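Local atomic coordinates of nucleoporin NUP82 (Chaetomium thermophilum, PDB entry 5CWW), a protein that probably serves as a structural part of the nuclear pore complex and a docking partner for transport factors, this chain holding its N-terminal beta-propeller domain. Residues B[281-286]-B[444-449]; B[371-376]-B[468-473]; B[384-389]-B[432-437]; B[395-400]-B[424-429]. One frame throughout, in Å; residues are numbered along the deposited sequence.

Contact 1 (B[281-286]-B[444-449]); sequences VYALCP and DGVEAQ
Neighbouring blades of a beta-propeller meet here, where Cys-285 and Pro-286, in segment 281-286, touch Ala-448 and Gln-449 in the long loop after strand 437-441. One backbone hydrogen bond joins the segments: Gln-449 N donates to Cys-285 O at 3.0 Å, with a nearly straight angle of 169° at the hydrogen. The same carbonyl oxygen receives a CA-H...O contact from Ala-448 CA at 3.5 Å. Two adjoining residues of the loop therefore close on a single acceptor. The thiol takes a different course. Its SG is anti to the backbone N (chi1 174°), which lays the sulfur against the loop backbone, 3.5 Å from Ala-448 N. Next to it the peptide before Pro-286 is cis. Pro-286 CD meets the methyl of Ala-448, CD to CB 3.6 Å. Two residues back from Cys-285, Ala-283 CB meets Val-446 CG1 at 4.1 Å. Trp-273 of strand 272-276 packs on both of these side chains. Glu-447 OE1 is bound by Gln-330 NE2, while its backbone O is held by Gln-370 NE2. The contact is mostly buried. It is packing between neighbouring beta-propeller blades: a long inter-strand loop of one blade is laid against the chain that continues strand 281-284 of the other.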
loop_
_atom_site.group_PDB
_atom_site.type_symbol
_atom_site.label_atom_id
_atom_site.label_comp_id
_atom_site.label_asym_id
_atom_site.label_seq_id
_atom_site.Cartn_x
_atom_site.Cartn_y
_atom_site.Cartn_z
ATOM N N VAL B 281 -7.563 -5.221 -4.084
ATOM C CA VAL B 281 -6.807 -5.259 -2.841
ATOM C C VAL B 281 -5.888 -6.470 -2.868
ATOM O O VAL B 281 -6.284 -7.545 -3.317
ATOM C CB VAL B 281 -7.743 -5.328 -1.607
ATOM C CG1 VAL B 281 -6.953 -5.534 -0.324
ATOM C CG2 VAL B 281 -8.596 -4.070 -1.512
ATOM N N TYR B 282 -4.665 -6.287 -2.381
ATOM C CA TYR B 282 -3.672 -7.351 -2.349
ATOM C C TYR B 282 -3.009 -7.431 -0.982
ATOM O O TYR B 282 -3.018 -6.464 -0.221
ATOM C CB TYR B 282 -2.601 -7.120 -3.418
ATOM C CG TYR B 282 -3.086 -7.263 -4.840
ATOM C CD1 TYR B 282 -3.630 -6.182 -5.519
ATOM C CD2 TYR B 282 -2.981 -8.472 -5.511
ATOM C CE1 TYR B 282 -4.065 -6.306 -6.824
ATOM C CE2 TYR B 282 -3.415 -8.606 -6.814
ATOM C CZ TYR B 282 -3.954 -7.521 -7.466
ATOM O OH TYR B 282 -4.384 -7.649 -8.766
ATOM N N ALA B 283 -2.418 -8.583 -0.685
ATOM C CA ALA B 283 -1.665 -8.766 0.549
ATOM C C ALA B 283 -0.378 -9.538 0.284
ATOM O O ALA B 283 -0.354 -10.458 -0.531
ATOM C CB ALA B 283 -2.513 -9.485 1.589
ATOM N N LEU B 284 0.687 -9.142 0.974
ATOM C CA LEU B 284 1.972 -9.833 0.919
ATOM C C LEU B 284 2.360 -10.309 2.307
ATOM O O LEU B 284 2.491 -9.498 3.221
ATOM C CB LEU B 284 3.071 -8.912 0.391
ATOM C CG LEU B 284 3.332 -8.763 -1.104
ATOM C CD1 LEU B 284 4.479 -7.783 -1.282
ATOM C CD2 LEU B 284 3.662 -10.094 -1.766
ATOM N N CYS B 285 2.573 -11.610 2.463
ATOM C CA CYS B 285 2.901 -12.159 3.774
ATOM C C CYS B 285 3.688 -13.463 3.662
ATOM O O CYS B 285 3.288 -14.355 2.921
ATOM C CB CYS B 285 1.619 -12.393 4.573
ATOM S SG CYS B 285 1.865 -13.233 6.143
ATOM N N PRO B 286 4.799 -13.592 4.413
ATOM C CA PRO B 286 5.394 -12.656 5.374
ATOM C C PRO B 286 6.453 -11.742 4.758
ATOM O O PRO B 286 7.442 -12.236 4.216
ATOM C CB PRO B 286 6.029 -13.591 6.399
ATOM C CG PRO B 286 6.467 -14.764 5.591
ATOM C CD PRO B 286 5.532 -14.870 4.401
ATOM N N ASP B 444 -11.208 -15.750 6.629
ATOM C CA ASP B 444 -10.369 -16.895 6.301
ATOM C C ASP B 444 -9.006 -16.800 6.974
ATOM O O ASP B 444 -8.417 -17.816 7.340
ATOM C CB ASP B 444 -10.214 -17.015 4.785
ATOM C CG ASP B 444 -11.521 -17.378 4.094
ATOM O OD1 ASP B 444 -12.346 -18.085 4.712
ATOM O OD2 ASP B 444 -11.726 -16.955 2.938
ATOM N N GLY B 445 -8.506 -15.581 7.133
ATOM C CA GLY B 445 -7.250 -15.359 7.823
ATOM C C GLY B 445 -6.066 -15.394 6.883
ATOM O O GLY B 445 -5.571 -16.465 6.531
ATOM N N VAL B 446 -5.616 -14.216 6.467
ATOM C CA VAL B 446 -4.428 -14.105 5.634
ATOM C C VAL B 446 -3.213 -14.610 6.401
ATOM O O VAL B 446 -2.969 -14.200 7.536
ATOM C CB VAL B 446 -4.191 -12.655 5.176
ATOM C CG1 VAL B 446 -2.882 -12.533 4.380
ATOM C CG2 VAL B 446 -5.363 -12.177 4.341
ATOM N N GLU B 447 -2.466 -15.514 5.777
ATOM C CA GLU B 447 -1.303 -16.126 6.405
ATOM C C GLU B 447 -0.138 -16.225 5.427
ATOM O O GLU B 447 -0.279 -15.928 4.238
ATOM C CB GLU B 447 -1.661 -17.512 6.943
ATOM C CG GLU B 447 -2.259 -18.443 5.899
ATOM C CD GLU B 447 -2.668 -19.784 6.477
ATOM O OE1 GLU B 447 -2.152 -20.155 7.554
ATOM O OE2 GLU B 447 -3.515 -20.461 5.859
ATOM N N ALA B 448 1.010 -16.654 5.941
ATOM C CA ALA B 448 2.220 -16.789 5.142
ATOM C C ALA B 448 1.995 -17.720 3.961
ATOM O O ALA B 448 1.516 -18.843 4.129
ATOM C CB ALA B 448 3.355 -17.298 6.000
ATOM N N GLN B 449 2.333 -17.245 2.767
ATOM C CA GLN B 449 2.266 -18.072 1.570
ATOM C C GLN B 449 3.349 -17.697 0.566
ATOM O O GLN B 449 3.694 -16.522 0.404
ATOM C CB GLN B 449 0.887 -17.959 0.913
ATOM C CG GLN B 449 -0.234 -18.587 1.726
ATOM C CD GLN B 449 -1.510 -18.780 0.930
ATOM O OE1 GLN B 449 -1.477 -19.010 -0.281
ATOM N NE2 GLN B 449 -2.646 -18.689 1.611
#

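Contact 2 (B[371-376]-B[468-473]); sequences GPFDFD and PSLLTF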
loop_
_atom_site.group_PDB
_atom_site.type_symbol
_atom_site.label_atom_id
_atom_site.label_comp_id
_atom_site.label_asym_id
_atom_site.label_seq_id
_atom_site.Cartn_x
_atom_site.Cartn_y
_atom_site.Cartn_z
ATOM N N GLY B 371 -4.232 -12.087 -3.989
ATOM C CA GLY B 371 -5.279 -11.237 -4.527
ATOM C C GLY B 371 -5.356 -11.331 -6.040
ATOM O O GLY B 371 -4.623 -12.106 -6.650
ATOM N N PRO B 372 -6.253 -10.547 -6.660
ATOM C CA PRO B 372 -7.173 -9.608 -6.006
ATOM C C PRO B 372 -8.187 -10.318 -5.116
ATOM O O PRO B 372 -8.781 -11.306 -5.540
ATOM C CB PRO B 372 -7.888 -8.921 -7.178
ATOM C CG PRO B 372 -7.160 -9.323 -8.411
ATOM C CD PRO B 372 -6.460 -10.603 -8.115
ATOM N N PHE B 373 -8.373 -9.824 -3.897
ATOM C CA PHE B 373 -9.355 -10.394 -2.986
ATOM C C PHE B 373 -10.770 -10.199 -3.514
ATOM O O PHE B 373 -11.131 -9.106 -3.954
ATOM C CB PHE B 373 -9.234 -9.763 -1.597
ATOM C CG PHE B 373 -8.103 -10.309 -0.778
ATOM C CD1 PHE B 373 -6.800 -9.908 -1.019
ATOM C CD2 PHE B 373 -8.343 -11.218 0.237
ATOM C CE1 PHE B 373 -5.757 -10.410 -0.266
ATOM C CE2 PHE B 373 -7.305 -11.721 0.997
ATOM C CZ PHE B 373 -6.009 -11.317 0.743
ATOM N N ASP B 374 -11.567 -11.261 -3.470
ATOM C CA ASP B 374 -12.980 -11.161 -3.802
ATOM C C ASP B 374 -13.752 -10.670 -2.585
ATOM O O ASP B 374 -13.619 -11.224 -1.495
ATOM C CB ASP B 374 -13.528 -12.510 -4.273
ATOM C CG ASP B 374 -14.980 -12.430 -4.698
ATOM O OD1 ASP B 374 -15.251 -11.886 -5.788
ATOM O OD2 ASP B 374 -15.850 -12.914 -3.945
ATOM N N PHE B 375 -14.548 -9.622 -2.773
ATOM C CA PHE B 375 -15.368 -9.077 -1.696
ATOM C C PHE B 375 -16.700 -9.814 -1.639
ATOM O O PHE B 375 -17.592 -9.566 -2.447
ATOM C CB PHE B 375 -15.595 -7.577 -1.892
ATOM C CG PHE B 375 -14.325 -6.774 -1.962
ATOM C CD1 PHE B 375 -13.210 -7.144 -1.230
ATOM C CD2 PHE B 375 -14.245 -5.651 -2.771
ATOM C CE1 PHE B 375 -12.039 -6.407 -1.300
ATOM C CE2 PHE B 375 -13.080 -4.910 -2.846
ATOM C CZ PHE B 375 -11.976 -5.289 -2.109
ATOM N N ASP B 376 -16.828 -10.727 -0.686
ATOM C CA ASP B 376 -18.076 -11.457 -0.502
ATOM C C ASP B 376 -19.150 -10.507 0.029
ATOM O O ASP B 376 -18.866 -9.648 0.864
ATOM C CB ASP B 376 -17.867 -12.638 0.451
ATOM C CG ASP B 376 -19.056 -13.577 0.494
ATOM O OD1 ASP B 376 -19.889 -13.545 -0.436
ATOM O OD2 ASP B 376 -19.158 -14.353 1.467
ATOM N N PRO B 468 -8.640 -15.492 -3.115
ATOM C CA PRO B 468 -8.799 -15.150 -1.696
ATOM C C PRO B 468 -10.020 -14.266 -1.463
ATOM O O PRO B 468 -10.440 -13.558 -2.380
ATOM C CB PRO B 468 -7.504 -14.404 -1.364
ATOM C CG PRO B 468 -6.982 -13.925 -2.674
ATOM C CD PRO B 468 -7.395 -14.945 -3.682
ATOM N N SER B 469 -10.568 -14.293 -0.252
ATOM C CA SER B 469 -11.836 -13.626 0.019
ATOM C C SER B 469 -11.824 -12.795 1.296
ATOM O O SER B 469 -11.177 -13.149 2.283
ATOM C CB SER B 469 -12.958 -14.664 0.104
ATOM O OG SER B 469 -14.198 -14.052 0.415
ATOM N N LEU B 470 -12.538 -11.675 1.243
ATOM C CA LEU B 470 -12.866 -10.887 2.422
ATOM C C LEU B 470 -14.383 -10.794 2.531
ATOM O O LEU B 470 -15.083 -10.828 1.518
ATOM C CB LEU B 470 -12.255 -9.489 2.343
ATOM C CG LEU B 470 -10.727 -9.401 2.336
ATOM C CD1 LEU B 470 -10.281 -7.988 1.985
ATOM C CD2 LEU B 470 -10.160 -9.824 3.682
ATOM N N LEU B 471 -14.883 -10.669 3.757
ATOM C CA LEU B 471 -16.316 -10.525 3.998
ATOM C C LEU B 471 -16.680 -9.059 4.176
ATOM O O LEU B 471 -16.275 -8.426 5.150
ATOM C CB LEU B 471 -16.742 -11.327 5.233
ATOM C CG LEU B 471 -18.188 -11.132 5.714
ATOM C CD1 LEU B 471 -19.188 -11.490 4.626
ATOM C CD2 LEU B 471 -18.449 -11.955 6.968
ATOM N N THR B 472 -17.447 -8.521 3.234
ATOM C CA THR B 472 -17.932 -7.155 3.351
ATOM C C THR B 472 -18.968 -7.092 4.465
ATOM O O THR B 472 -20.057 -7.651 4.341
ATOM C CB THR B 472 -18.557 -6.647 2.037
ATOM O OG1 THR B 472 -17.661 -6.896 0.947
ATOM C CG2 THR B 472 -18.847 -5.156 2.120
ATOM N N PHE B 473 -18.622 -6.418 5.555
ATOM C CA PHE B 473 -19.518 -6.313 6.697
ATOM C C PHE B 473 -20.430 -5.101 6.573
ATOM O O PHE B 473 -21.622 -5.177 6.871
ATOM C CB PHE B 473 -18.730 -6.228 8.003
ATOM C CG PHE B 473 -19.549 -5.732 9.156
ATOM C CD1 PHE B 473 -20.528 -6.532 9.721
ATOM C CD2 PHE B 473 -19.354 -4.458 9.662
ATOM C CE1 PHE B 473 -21.294 -6.073 10.774
ATOM C CE2 PHE B 473 -20.115 -3.994 10.717
ATOM C CZ PHE B 473 -21.089 -4.800 11.271
#
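The side chains of Phe-373 and Pro-468 cross at about a right angle. Chi1 of Phe-373 (-79°) places the ring beside the backbone N, and chi2 (77°) turns one face to the proline. Pro-468 CB sits over that face, 3.9 Å from the ring centroid, as a CH-pi contact. Leu-470 also reaches this ring, with its CG 3.7 Å from Phe-373 CD2. The ring meets Trp-273 as well. With an alanine here, Pro-468 CB and Leu-470 CG would probably lose the ring they pack on, and a gap would open beside Trp-273. From here strand 374-376 runs parallel to strand 469-476, adding an edge strand to this propeller blade. Asp-374 N donates to Pro-468 O at 2.8 Å, and Asp-376 N to Leu-470 O at 2.8 Å. Phe-375 and Leu-470 share one face of the sheet and lie side by side, with Leu-470 CD1 4.0 Å from CE1 at the edge of the Phe-375 ring. Asp-374, Ser-469 and Asp-376 are on the other face. Asp-376 O is gripped twice by Thr-472: its N comes in the carbonyl plane, its OG1 from above that plane, each at 3.0 Å. Outside the two segments, Asp-376 OD2 pairs with a basic side chain of another protein's chain.

Contact 3 (B[384-389]-B[432-437]); sequences DDEVEL and STSGQV
Leu-389 and Ser-432 form an antiparallel non-hydrogen-bonded pair, their CA atoms 4.2 Å apart, and beyond it a type I turn from Ser-432 to Gly-435 lies against the short helix 384-387. Ser-432 OG, beside its own backbone N (chi1 -52°), donates to Glu-386 O at 2.6 Å. Thr-433 uses both of its donors on one residue. Its N binds Glu-388 O at 3.0 Å, and its OG1 binds Glu-388 OE1 at 2.7 Å, coming from above the carboxylate plane. In Glu-388, CG anti to the backbone N (chi1 178°) and an extended chain beyond it bring the carboxylate to the hydroxyl. Lys-390 NZ also bonds to Thr-433 OG1. The turn joins strands 427-432 and 437-441 as a beta hairpin of the propeller blade. Ser-434 N donates to Asp-385 O at 2.9 Å, and Ser-434 CB rests 3.7 Å from Asp-385 CG. Ser-434 OG accepts from Gln-436 N at 3.3 Å, which makes an ST turn. The same hydroxyl bonds to a water at 2.9 Å; that water also makes a weak bond to Glu-386 OE2. Glu-386 OE1 takes the backbone N of Gln-383, and OE2 forms a salt bridge with a basic side chain of another protein's chain.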
loop_
_atom_site.group_PDB
_atom_site.type_symbol
_atom_site.label_atom_id
_atom_site.label_comp_id
_atom_site.label_asym_id
_atom_site.label_seq_id
_atom_site.Cartn_x
_atom_site.Cartn_y
_atom_site.Cartn_z
ATOM N N ASP B 384 -18.308 4.193 -10.535
ATOM C CA ASP B 384 -16.870 4.242 -10.780
ATOM C C ASP B 384 -16.121 4.830 -9.587
ATOM O O ASP B 384 -15.081 4.310 -9.185
ATOM C CB ASP B 384 -16.562 5.053 -12.045
ATOM C CG ASP B 384 -16.989 4.338 -13.321
ATOM O OD1 ASP B 384 -17.149 3.099 -13.297
ATOM O OD2 ASP B 384 -17.156 5.019 -14.355
ATOM N N ASP B 385 -16.651 5.908 -9.014
ATOM C CA ASP B 385 -15.985 6.573 -7.896
ATOM C C ASP B 385 -16.168 5.805 -6.584
ATOM O O ASP B 385 -15.619 6.193 -5.554
ATOM C CB ASP B 385 -16.492 8.013 -7.740
ATOM C CG ASP B 385 -18.003 8.100 -7.602
ATOM O OD1 ASP B 385 -18.643 7.082 -7.263
ATOM O OD2 ASP B 385 -18.552 9.200 -7.824
ATOM N N GLU B 386 -16.941 4.721 -6.631
ATOM C CA GLU B 386 -17.126 3.851 -5.473
ATOM C C GLU B 386 -16.184 2.651 -5.550
ATOM O O GLU B 386 -15.682 2.179 -4.530
ATOM C CB GLU B 386 -18.581 3.379 -5.379
ATOM C CG GLU B 386 -19.561 4.478 -4.989
ATOM C CD GLU B 386 -21.013 4.043 -5.085
ATOM O OE1 GLU B 386 -21.313 3.109 -5.855
ATOM O OE2 GLU B 386 -21.858 4.642 -4.386
ATOM N N VAL B 387 -15.942 2.166 -6.763
ATOM C CA VAL B 387 -15.035 1.043 -6.966
ATOM C C VAL B 387 -13.595 1.519 -6.804
ATOM O O VAL B 387 -12.773 0.850 -6.179
ATOM C CB VAL B 387 -15.222 0.403 -8.363
ATOM C CG1 VAL B 387 -14.177 -0.680 -8.618
ATOM C CG2 VAL B 387 -16.620 -0.176 -8.494
ATOM N N GLU B 388 -13.309 2.685 -7.377
ATOM C CA GLU B 388 -11.976 3.277 -7.345
ATOM C C GLU B 388 -11.527 3.591 -5.918
ATOM O O GLU B 388 -12.195 4.339 -5.203
ATOM C CB GLU B 388 -11.958 4.552 -8.193
ATOM C CG GLU B 388 -10.628 5.291 -8.209
ATOM C CD GLU B 388 -10.642 6.484 -9.144
ATOM O OE1 GLU B 388 -11.529 7.352 -8.990
ATOM O OE2 GLU B 388 -9.772 6.547 -10.039
ATOM N N LEU B 389 -10.394 3.020 -5.512
ATOM C CA LEU B 389 -9.896 3.175 -4.146
ATOM C C LEU B 389 -8.839 4.266 -4.051
ATOM O O LEU B 389 -8.090 4.509 -5.001
ATOM C CB LEU B 389 -9.319 1.857 -3.624
ATOM C CG LEU B 389 -10.320 0.728 -3.357
ATOM C CD1 LEU B 389 -9.583 -0.524 -2.924
ATOM C CD2 LEU B 389 -11.338 1.133 -2.301
ATOM N N SER B 432 -12.941 4.891 -0.865
ATOM C CA SER B 432 -13.121 5.169 -2.286
ATOM C C SER B 432 -12.983 6.658 -2.585
ATOM O O SER B 432 -13.069 7.488 -1.681
ATOM C CB SER B 432 -14.490 4.676 -2.759
ATOM O OG SER B 432 -14.703 3.322 -2.398
ATOM N N THR B 433 -12.783 6.985 -3.860
ATOM C CA THR B 433 -12.724 8.374 -4.309
ATOM C C THR B 433 -13.944 9.156 -3.838
ATOM O O THR B 433 -13.837 10.319 -3.450
ATOM C CB THR B 433 -12.641 8.461 -5.850
ATOM O OG1 THR B 433 -11.496 7.734 -6.313
ATOM C CG2 THR B 433 -12.541 9.913 -6.315
ATOM N N SER B 434 -15.100 8.503 -3.868
ATOM C CA SER B 434 -16.358 9.145 -3.506
ATOM C C SER B 434 -16.443 9.435 -2.013
ATOM O O SER B 434 -17.339 10.147 -1.566
ATOM C CB SER B 434 -17.540 8.269 -3.919
ATOM O OG SER B 434 -17.589 7.092 -3.134
ATOM N N GLY B 435 -15.513 8.875 -1.246
ATOM C CA GLY B 435 -15.547 8.988 0.200
ATOM C C GLY B 435 -16.272 7.815 0.832
ATOM O O GLY B 435 -16.432 7.758 2.050
ATOM N N GLN B 436 -16.721 6.882 -0.001
ATOM C CA GLN B 436 -17.334 5.653 0.485
ATOM C C GLN B 436 -16.329 4.860 1.308
ATOM O O GLN B 436 -15.170 4.716 0.916
ATOM C CB GLN B 436 -17.847 4.801 -0.682
ATOM C CG GLN B 436 -18.446 3.454 -0.272
ATOM C CD GLN B 436 -18.488 2.458 -1.418
ATOM O OE1 GLN B 436 -17.502 1.765 -1.695
ATOM N NE2 GLN B 436 -19.630 2.379 -2.087
ATOM N N VAL B 437 -16.785 4.357 2.450
ATOM C CA VAL B 437 -15.970 3.504 3.307
ATOM C C VAL B 437 -16.548 2.098 3.328
ATOM O O VAL B 437 -17.761 1.917 3.443
ATOM C CB VAL B 437 -15.893 4.043 4.749
ATOM C CG1 VAL B 437 -15.064 3.113 5.631
ATOM C CG2 VAL B 437 -15.304 5.445 4.758
HETATM O O HOH W 1 -20.451 7.036 -2.600
#

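Contact 4 (B[395-400]-B[424-429]); sequences IGEKPR and SLNIIC
Ile-395 and Ile-427 open the contact as an antiparallel hydrogen-bonded pair, in the two strands of a propeller blade whose connecting loop is partly disordered. Ile-395 N donates to Ile-427 O at 2.8 Å, and Ile-427 N returns the bond to Ile-395 O, also at 2.8 Å. Both side chains lie on the same face of the sheet, their CB atoms 4.2 Å apart, and Tyr-500 packs on both. Next to this pair, the side chain of Asn-426 takes over. Its CB lies 4.1 Å from Ile-395 O. With chi1 at -57°, CG is anti to the carbonyl carbon, which carries the amide across to the other segment. There CG comes within 3.8 Å of Glu-397 N. At the tip, OD1 accepts from Glu-397 N at 2.9 Å; the donor stands 44° out of the carbonyl plane. OD1 also touches Gly-396 CA at 3.4 Å. The other tip atom, ND2, donates to Asp-442 OD2. A leucine in place of Asn-426 would probably leave Glu-397 N without its acceptor and Asp-442 without this donor. Glu-397 leans back in turn: its CB packs on Leu-425 N at 3.6 Å. A water lies within hydrogen-bonding distance of both Gly-396 O and Leu-425 O and can donate to them, though other acceptors compete. Beside the Ile-395 and Ile-427 pair, then, one neutral amide satisfies both a backbone donor, through OD1, and a carboxylate just after strand 437-441, through ND2.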
loop_
_atom_site.group_PDB
_atom_site.type_symbol
_atom_site.label_atom_id
_atom_site.label_comp_id
_atom_site.label_asym_id
_atom_site.label_seq_id
_atom_site.Cartn_x
_atom_site.Cartn_y
_atom_site.Cartn_z
ATOM N N ILE B 395 -6.797 -2.845 10.526
ATOM C CA ILE B 395 -6.670 -3.101 11.950
ATOM C C ILE B 395 -6.360 -4.579 12.129
ATOM O O ILE B 395 -7.216 -5.434 11.896
ATOM C CB ILE B 395 -7.948 -2.721 12.712
ATOM C CG1 ILE B 395 -8.344 -1.279 12.388
ATOM C CG2 ILE B 395 -7.738 -2.886 14.212
ATOM C CD1 ILE B 395 -9.746 -0.922 12.797
ATOM N N GLY B 396 -5.131 -4.878 12.531
ATOM C CA GLY B 396 -4.692 -6.254 12.646
ATOM C C GLY B 396 -5.415 -7.001 13.748
ATOM O O GLY B 396 -5.827 -6.410 14.748
ATOM N N GLU B 397 -5.579 -8.305 13.553
ATOM C CA GLU B 397 -6.086 -9.179 14.600
ATOM C C GLU B 397 -5.241 -9.000 15.850
ATOM O O GLU B 397 -4.039 -8.752 15.755
ATOM C CB GLU B 397 -6.061 -10.638 14.150
ATOM C CG GLU B 397 -4.685 -11.105 13.678
ATOM C CD GLU B 397 -4.547 -12.612 13.648
ATOM O OE1 GLU B 397 -4.964 -13.271 14.622
ATOM O OE2 GLU B 397 -4.012 -13.134 12.652
ATOM N N LYS B 398 -5.865 -9.126 17.015
ATOM C CA LYS B 398 -5.140 -9.026 18.273
ATOM C C LYS B 398 -5.001 -10.413 18.891
ATOM O O LYS B 398 -5.880 -11.255 18.714
ATOM C CB LYS B 398 -5.854 -8.074 19.231
ATOM C CG LYS B 398 -6.050 -6.672 18.665
ATOM C CD LYS B 398 -6.290 -5.638 19.759
ATOM C CE LYS B 398 -5.010 -5.295 20.516
ATOM N NZ LYS B 398 -3.962 -4.709 19.631
ATOM N N PRO B 399 -3.890 -10.662 19.609
ATOM C CA PRO B 399 -3.699 -11.971 20.247
ATOM C C PRO B 399 -4.836 -12.335 21.197
ATOM O O PRO B 399 -5.385 -11.459 21.864
ATOM C CB PRO B 399 -2.383 -11.800 21.015
ATOM C CG PRO B 399 -1.674 -10.701 20.317
ATOM C CD PRO B 399 -2.739 -9.770 19.835
ATOM N N ARG B 400 -5.180 -13.617 21.250
ATOM C CA ARG B 400 -6.265 -14.087 22.102
ATOM C C ARG B 400 -5.788 -14.264 23.539
ATOM O O ARG B 400 -4.645 -14.657 23.780
ATOM C CB ARG B 400 -6.831 -15.404 21.569
ATOM C CG ARG B 400 -7.192 -15.373 20.091
ATOM C CD ARG B 400 -7.703 -16.724 19.619
ATOM N NE ARG B 400 -7.755 -16.816 18.162
ATOM C CZ ARG B 400 -8.089 -17.914 17.491
ATOM N NH1 ARG B 400 -8.405 -19.026 18.142
ATOM N NH2 ARG B 400 -8.106 -17.902 16.165
ATOM N N SER B 424 -10.271 -10.748 17.267
ATOM C CA SER B 424 -9.319 -11.744 16.783
ATOM C C SER B 424 -9.400 -11.929 15.266
ATOM O O SER B 424 -9.208 -13.033 14.758
ATOM C CB SER B 424 -9.559 -13.083 17.484
ATOM O OG SER B 424 -10.891 -13.527 17.292
ATOM N N LEU B 425 -9.678 -10.843 14.548
ATOM C CA LEU B 425 -9.741 -10.867 13.092
ATOM C C LEU B 425 -9.176 -9.575 12.532
ATOM O O LEU B 425 -9.352 -8.507 13.120
ATOM C CB LEU B 425 -11.181 -11.037 12.603
ATOM C CG LEU B 425 -11.972 -12.284 12.998
ATOM C CD1 LEU B 425 -13.423 -12.083 12.609
ATOM C CD2 LEU B 425 -11.411 -13.532 12.337
ATOM N N ASN B 426 -8.500 -9.667 11.395
ATOM C CA ASN B 426 -8.091 -8.472 10.676
ATOM C C ASN B 426 -9.319 -7.746 10.144
ATOM O O ASN B 426 -10.260 -8.378 9.654
ATOM C CB ASN B 426 -7.141 -8.810 9.525
ATOM C CG ASN B 426 -5.908 -9.558 9.985
ATOM O OD1 ASN B 426 -5.127 -9.054 10.794
ATOM N ND2 ASN B 426 -5.712 -10.759 9.456
ATOM N N ILE B 427 -9.318 -6.425 10.269
ATOM C CA ILE B 427 -10.360 -5.596 9.684
ATOM C C ILE B 427 -9.729 -4.727 8.607
ATOM O O ILE B 427 -8.845 -3.916 8.887
ATOM C CB ILE B 427 -11.062 -4.713 10.733
ATOM C CG1 ILE B 427 -11.577 -5.576 11.891
ATOM C CG2 ILE B 427 -12.212 -3.945 10.089
ATOM C CD1 ILE B 427 -12.182 -4.791 13.041
ATOM N N ILE B 428 -10.176 -4.922 7.373
ATOM C CA ILE B 428 -9.650 -4.183 6.237
ATOM C C ILE B 428 -10.642 -3.092 5.854
ATOM O O ILE B 428 -11.768 -3.374 5.438
ATOM C CB ILE B 428 -9.372 -5.111 5.034
ATOM C CG1 ILE B 428 -8.223 -6.073 5.356
ATOM C CG2 ILE B 428 -8.982 -4.305 3.797
ATOM C CD1 ILE B 428 -8.588 -7.254 6.232
ATOM N N CYS B 429 -10.215 -1.845 6.022
ATOM C CA CYS B 429 -11.048 -0.689 5.721
ATOM C C CYS B 429 -10.592 -0.057 4.409
ATOM O O CYS B 429 -9.395 0.175 4.208
ATOM C CB CYS B 429 -10.989 0.326 6.863
ATOM S SG CYS B 429 -11.360 -0.383 8.492
HETATM O O HOH W 2 -8.667 -6.439 14.654
#

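Overall arrangement
All four contacts involve one propeller blade, the mixed sheet 374-376, 469-476, 437-441, 427-432 and 389-395. Contact 2 lies at one edge of that sheet and contact 4 at the other; their centres are about 15 Å apart, and Leu-470 and Ile-428 touch between them. Contacts 3 and 4 share strands 389-395 and 427-432 and sit at opposite ends of that pair, centres about 23 Å apart. Contact 1 joins the blade to its neighbour, the sheet of residues 281-284. The centres of contacts 1 and 2 are about 12 Å apart. Along the chain contact 4 nests inside contact 3, and contact 3 inside both contacts 1 and 2, whose segments alternate. Long connections are thus drawn back onto the blade and the blade onto its neighbour.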